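Side-chain contact in chitooligosaccharide oxidase (Gibberella zeae, PDB 6Y0R), which oxidises the C1 hydroxyl of chitooligosaccharides to the lactone with a bicovalently bound FAD, passing the electrons to oxygen to give hydrogen peroxide: residues T234-G239 with K291-L296. Numbering follows the deposited sequence.
Sequences TYFDIG and KALQPL
With CG between the backbone N and the carbonyl carbon (chi1 62°), Phe-236 lays a face of its ring before Leu-293, whose own CG stands anti to the carbonyl carbon and whose chi2 of -177° extends methyl CD1 onto that face. Leu-293 CD1 makes a CH-pi contact 3.9 Å from the centroid of the Phe-236 ring, displaced toward the rim, so its closest approach is to Phe-236 CD2 at 3.6 Å. Two residues further along the strand, Ile-238 adds looser packing: its CD1 lies 4.4 Å from Leu-293 CD1 and 4.3 Å from Leu-296 CD2, placing this one methyl against two leucines three residues apart. No hydrogen bond crosses the interface; four buried apolar side chains make it. The axes of the two short segments run within 20° of parallel and come no nearer than 11.9 Å, a gap bridged by side chains alone. This is helix-on-sheet packing. Phe-257 of helix 247-260 touches both leucines, and Phe-236 also rests on Val-278, Ala-307, Ile-265 and Met-267. Helix 286-300 thus lies over strand 233-239, which runs between strands 305-310 and 275-283 in a seven-stranded antiparallel sheet, consistent with the substrate-binding domain of related berberine-bridge-enzyme-like oxidases.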
# COMPACT_ATOMS: atom_id res chain seq x y z
N THR A 234 22.47 2.13 0.30
CA THR A 234 22.78 3.16 -0.70
C THR A 234 21.53 3.47 -1.52
O THR A 234 21.11 2.61 -2.28
CB THR A 234 23.95 2.69 -1.56
OG1 THR A 234 25.06 2.39 -0.71
CG2 THR A 234 24.35 3.72 -2.59
N TYR A 235 21.09 4.71 -1.49
CA TYR A 235 20.03 5.17 -2.42
C TYR A 235 20.73 5.65 -3.67
O TYR A 235 21.90 6.08 -3.62
CB TYR A 235 19.10 6.20 -1.80
CG TYR A 235 19.71 7.49 -1.37
CD1 TYR A 235 19.92 8.50 -2.28
CD2 TYR A 235 19.91 7.74 -0.02
CE1 TYR A 235 20.38 9.74 -1.87
CE2 TYR A 235 20.38 8.97 0.40
CZ TYR A 235 20.65 9.96 -0.53
OH TYR A 235 21.11 11.20 -0.14
N PHE A 236 20.04 5.53 -4.80
CA PHE A 236 20.66 5.90 -6.07
C PHE A 236 19.60 6.38 -7.05
O PHE A 236 18.42 6.12 -6.89
CB PHE A 236 21.46 4.74 -6.67
CG PHE A 236 20.68 3.50 -7.02
CD1 PHE A 236 20.48 2.49 -6.09
CD2 PHE A 236 20.13 3.36 -8.29
CE1 PHE A 236 19.75 1.36 -6.43
CE2 PHE A 236 19.41 2.22 -8.62
CZ PHE A 236 19.21 1.23 -7.68
N ASP A 237 20.08 7.12 -8.04
CA ASP A 237 19.26 7.69 -9.12
C ASP A 237 20.06 7.65 -10.41
O ASP A 237 21.30 7.81 -10.37
CB ASP A 237 18.83 9.11 -8.75
CG ASP A 237 17.90 9.15 -7.55
OD1 ASP A 237 16.66 8.89 -7.72
OD2 ASP A 237 18.43 9.31 -6.41
N ILE A 238 19.35 7.44 -11.50
CA ILE A 238 19.92 7.51 -12.87
C ILE A 238 19.03 8.42 -13.69
O ILE A 238 17.88 8.06 -13.97
CB ILE A 238 20.07 6.14 -13.54
CG1 ILE A 238 20.70 5.10 -12.61
CG2 ILE A 238 20.90 6.31 -14.79
CD1 ILE A 238 20.80 3.73 -13.20
N GLY A 239 19.58 9.58 -14.07
CA GLY A 239 18.90 10.54 -14.94
C GLY A 239 19.01 10.05 -16.36
O GLY A 239 20.06 9.55 -16.73
N LYS A 291 29.28 -1.18 -8.88
CA LYS A 291 29.67 -2.42 -9.60
C LYS A 291 28.43 -3.21 -10.03
O LYS A 291 28.35 -3.63 -11.20
CB LYS A 291 30.61 -3.27 -8.75
CG LYS A 291 31.98 -2.64 -8.57
CD LYS A 291 32.88 -3.34 -7.56
CE LYS A 291 33.95 -2.40 -7.02
NZ LYS A 291 35.26 -3.08 -6.89
N ALA A 292 27.43 -3.29 -9.17
CA ALA A 292 26.19 -4.06 -9.43
C ALA A 292 25.39 -3.44 -10.57
O ALA A 292 24.72 -4.21 -11.32
CB ALA A 292 25.34 -4.14 -8.19
N LEU A 293 25.39 -2.12 -10.70
CA LEU A 293 24.59 -1.44 -11.76
C LEU A 293 25.33 -1.31 -13.09
O LEU A 293 24.71 -0.95 -14.08
CB LEU A 293 24.19 -0.05 -11.27
CG LEU A 293 23.04 -0.01 -10.30
CD1 LEU A 293 22.73 1.46 -9.96
CD2 LEU A 293 21.82 -0.70 -10.84
N GLN A 294 26.64 -1.54 -13.12
CA GLN A 294 27.44 -1.26 -14.33
C GLN A 294 26.83 -1.96 -15.55
O GLN A 294 26.77 -1.34 -16.59
CB GLN A 294 28.92 -1.59 -14.08
CG GLN A 294 29.86 -0.87 -15.02
CD GLN A 294 29.64 0.62 -15.23
OE1 GLN A 294 29.35 1.38 -14.31
NE2 GLN A 294 29.76 1.05 -16.47
N PRO A 295 26.33 -3.21 -15.52
CA PRO A 295 25.69 -3.77 -16.72
C PRO A 295 24.48 -2.99 -17.24
O PRO A 295 24.26 -2.92 -18.45
CB PRO A 295 25.25 -5.18 -16.28
CG PRO A 295 26.17 -5.49 -15.13
CD PRO A 295 26.39 -4.17 -14.41
N LEU A 296 23.67 -2.45 -16.33
CA LEU A 296 22.51 -1.64 -16.75
C LEU A 296 22.99 -0.31 -17.33
O LEU A 296 22.50 0.09 -18.38
CB LEU A 296 21.63 -1.37 -15.54
CG LEU A 296 20.35 -0.62 -15.89
CD1 LEU A 296 19.49 -1.48 -16.76
CD2 LEU A 296 19.66 -0.18 -14.61